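Local coordinates for gamma-glutamyltranspeptidase (Klebsiella pneumoniae subsp. pneumoniae, PDB 5HFT), which catalyses the conversion of oxamate to oxalate in the uric acid degradation pathway, at residues S55-A65 / W134-R142. Sequence-based numbering, arbitrary orientation.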
loop_
_atom_site.group_PDB
_atom_site.type_symbol
_atom_site.label_atom_id
_atom_site.label_comp_id
_atom_site.label_asym_id
_atom_site.label_seq_id
_atom_site.Cartn_x
_atom_site.Cartn_y
_atom_site.Cartn_z
ATOM N N SER A 55 16.194 -2.452 -11.260
ATOM C CA SER A 55 15.480 -3.628 -10.789
ATOM C C SER A 55 14.022 -3.285 -10.488
ATOM O O SER A 55 13.637 -2.120 -10.392
ATOM C CB SER A 55 16.155 -4.195 -9.536
ATOM O OG SER A 55 15.820 -3.454 -8.374
ATOM N N ALA A 56 13.198 -4.325 -10.329
ATOM C CA ALA A 56 11.804 -4.092 -9.970
ATOM C C ALA A 56 11.667 -3.308 -8.668
ATOM O O ALA A 56 10.675 -2.589 -8.485
ATOM C CB ALA A 56 11.051 -5.412 -9.857
ATOM N N ILE A 57 12.608 -3.462 -7.731
ATOM C CA ILE A 57 12.471 -2.768 -6.452
ATOM C C ILE A 57 12.753 -1.279 -6.618
ATOM O O ILE A 57 11.941 -0.428 -6.234
ATOM C CB ILE A 57 13.383 -3.406 -5.390
ATOM C CG1 ILE A 57 12.781 -4.720 -4.905
ATOM C CG2 ILE A 57 13.535 -2.472 -4.212
ATOM C CD1 ILE A 57 13.782 -5.675 -4.334
ATOM N N GLU A 58 13.882 -0.941 -7.242
ATOM C CA GLU A 58 14.184 0.462 -7.494
ATOM C C GLU A 58 13.076 1.096 -8.332
ATOM O O GLU A 58 12.707 2.259 -8.121
ATOM C CB GLU A 58 15.550 0.580 -8.175
ATOM C CG GLU A 58 16.707 -0.135 -7.430
ATOM C CD GLU A 58 18.002 -0.240 -8.249
ATOM O OE1 GLU A 58 17.985 -0.877 -9.332
ATOM O OE2 GLU A 58 19.035 0.322 -7.822
ATOM N N ALA A 59 12.516 0.339 -9.276
ATOM C CA ALA A 59 11.373 0.842 -10.028
ATOM C C ALA A 59 10.192 1.070 -9.106
ATOM O O ALA A 59 9.433 2.027 -9.293
ATOM C CB ALA A 59 11.001 -0.123 -11.160
ATOM N N MET A 60 10.013 0.197 -8.106
ATOM C CA MET A 60 8.933 0.399 -7.140
ATOM C C MET A 60 9.192 1.619 -6.275
ATOM O O MET A 60 8.263 2.364 -5.945
ATOM C CB MET A 60 8.764 -0.812 -6.233
ATOM C CG MET A 60 7.661 -0.616 -5.227
ATOM S SD MET A 60 6.087 -0.588 -6.090
ATOM C CE MET A 60 5.882 -2.329 -6.469
ATOM N N VAL A 61 10.450 1.857 -5.915
ATOM C CA VAL A 61 10.745 2.990 -5.053
ATOM C C VAL A 61 10.465 4.293 -5.791
ATOM O O VAL A 61 9.787 5.184 -5.265
ATOM C CB VAL A 61 12.194 2.923 -4.539
ATOM C CG1 VAL A 61 12.629 4.286 -4.068
ATOM C CG2 VAL A 61 12.295 1.948 -3.397
ATOM N N ALA A 62 10.947 4.411 -7.035
ATOM C CA ALA A 62 10.628 5.586 -7.835
ATOM C C ALA A 62 9.126 5.818 -7.892
ATOM O O ALA A 62 8.655 6.962 -7.794
ATOM C CB ALA A 62 11.199 5.433 -9.243
ATOM N N ALA A 63 8.355 4.740 -7.993
ATOM C CA ALA A 63 6.906 4.879 -8.029
ATOM C C ALA A 63 6.360 5.354 -6.687
ATOM O O ALA A 63 5.530 6.267 -6.638
ATOM C CB ALA A 63 6.266 3.558 -8.438
ATOM N N ALA A 64 6.830 4.769 -5.579
ATOM C CA ALA A 64 6.345 5.190 -4.263
ATOM C C ALA A 64 6.455 6.707 -4.075
ATOM O O ALA A 64 5.552 7.341 -3.521
ATOM C CB ALA A 64 7.123 4.452 -3.177
ATOM N N ALA A 65 7.519 7.305 -4.607
ATOM C CA ALA A 65 7.742 8.744 -4.569
ATOM C C ALA A 65 6.885 9.476 -5.602
ATOM O O ALA A 65 6.422 10.589 -5.340
ATOM C CB ALA A 65 9.227 9.039 -4.796
ATOM N N TRP A 134 11.578 2.112 1.814
ATOM C CA TRP A 134 12.409 2.316 0.634
ATOM C C TRP A 134 13.873 2.030 0.945
ATOM O O TRP A 134 14.550 1.351 0.168
ATOM C CB TRP A 134 12.262 3.740 0.094
ATOM C CG TRP A 134 10.855 4.247 -0.082
ATOM C CD1 TRP A 134 9.682 3.546 0.049
ATOM C CD2 TRP A 134 10.488 5.595 -0.342
ATOM N NE1 TRP A 134 8.605 4.381 -0.150
ATOM C CE2 TRP A 134 9.078 5.646 -0.391
ATOM C CE3 TRP A 134 11.214 6.769 -0.546
ATOM C CZ2 TRP A 134 8.391 6.830 -0.640
ATOM C CZ3 TRP A 134 10.528 7.934 -0.806
ATOM C CH2 TRP A 134 9.137 7.957 -0.846
ATOM N N VAL A 135 14.373 2.506 2.091
ATOM C CA VAL A 135 15.796 2.330 2.386
ATOM C C VAL A 135 16.114 0.853 2.556
ATOM O O VAL A 135 17.156 0.383 2.087
ATOM C CB VAL A 135 16.243 3.164 3.613
ATOM C CG1 VAL A 135 15.558 2.744 4.877
ATOM C CG2 VAL A 135 17.741 3.035 3.826
ATOM N N GLU A 136 15.207 0.091 3.185
ATOM C CA GLU A 136 15.440 -1.340 3.398
ATOM C C GLU A 136 15.337 -2.135 2.094
ATOM O O GLU A 136 16.188 -2.983 1.800
ATOM C CB GLU A 136 14.459 -1.890 4.435
ATOM C CG GLU A 136 14.417 -3.422 4.443
ATOM C CD GLU A 136 15.337 -4.033 5.476
ATOM O OE1 GLU A 136 15.756 -3.289 6.391
ATOM O OE2 GLU A 136 15.627 -5.250 5.390
ATOM N N ALA A 137 14.277 -1.905 1.320
ATOM C CA ALA A 137 14.129 -2.611 0.051
ATOM C C ALA A 137 15.325 -2.360 -0.860
ATOM O O ALA A 137 15.747 -3.252 -1.609
ATOM C CB ALA A 137 12.831 -2.186 -0.638
ATOM N N LEU A 138 15.870 -1.145 -0.830
ATOM C CA LEU A 138 16.990 -0.838 -1.710
ATOM C C LEU A 138 18.234 -1.613 -1.313
ATOM O O LEU A 138 18.958 -2.115 -2.180
ATOM C CB LEU A 138 17.276 0.659 -1.709
ATOM C CG LEU A 138 16.303 1.531 -2.492
ATOM C CD1 LEU A 138 16.594 3.007 -2.209
ATOM C CD2 LEU A 138 16.346 1.204 -3.988
ATOM N N ARG A 139 18.511 -1.701 -0.013
ATOM C CA ARG A 139 19.610 -2.537 0.459
ATOM C C ARG A 139 19.372 -3.991 0.074
ATOM O O ARG A 139 20.323 -4.727 -0.218
ATOM C CB ARG A 139 19.783 -2.392 1.977
ATOM N N ILE A 140 18.107 -4.426 0.084
ATOM C CA ILE A 140 17.770 -5.745 -0.446
ATOM C C ILE A 140 18.062 -5.807 -1.933
ATOM O O ILE A 140 18.647 -6.774 -2.427
ATOM C CB ILE A 140 16.292 -6.074 -0.177
ATOM C CG1 ILE A 140 16.007 -6.242 1.314
ATOM C CG2 ILE A 140 15.870 -7.257 -0.982
ATOM C CD1 ILE A 140 14.534 -6.425 1.609
ATOM N N SER A 141 17.696 -4.761 -2.667
ATOM C CA SER A 141 17.897 -4.807 -4.098
ATOM C C SER A 141 19.358 -4.661 -4.471
ATOM O O SER A 141 19.727 -5.010 -5.597
ATOM C CB SER A 141 17.074 -3.751 -4.804
ATOM O OG SER A 141 17.614 -3.515 -6.095
ATOM N N ARG A 142 20.203 -4.143 -3.579
ATOM C CA ARG A 142 21.632 -4.227 -3.865
ATOM C C ARG A 142 22.199 -5.606 -3.517
ATOM O O ARG A 142 23.181 -6.030 -4.130
ATOM C CB ARG A 142 22.385 -3.120 -3.125
#
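Ser-141 carries its hydroxyl opposite the backbone N (chi1 160°), while Ser-55 tucks OG between its own N and carbonyl carbon; the two OG atoms thereby meet in a 2.9 Å hydrogen bond in which either hydroxyl could be the donor. The same Ser-55 OG caps the first turn of its helix, accepting a weak bond from the N-H of Glu-58 and an additional weak one from that of Ile-57. In return, Glu-58 OE1 takes the Ser-55 N-H on its anti lone pair, 3.1 Å from N and nearly straight at 176°. The exchange between Ser-55 and Glu-58 is a capping box, and the N of Leu-149 holds the other carboxylate oxygen, OE2. Beyond the cap, helices 56-70 and 130-144 pack antiparallel: the axes of the 56-65 and 134-142 segments approach to 9.2 Å, with their N-to-C directions 159° apart. Ile-57 is a knob in a hole formed by Ala-137, Leu-138, Ile-140 and Ser-141, with CG2 lying 3.7 Å from Ala-137 CB. Glu-58 crosses Leu-138 at about a right angle, its CG 3.7 Å from CD2 of that leucine. Farther along, Val-61 CG2 rests on Trp-134 CB at 3.9 Å, and the indole reaches on to Ala-64, whose CB approaches NE1 obliquely at 3.4 Å. Trp-83 of strand 80-86 touches both Val-61 and Ala-137, joining the helix pair to the sheet.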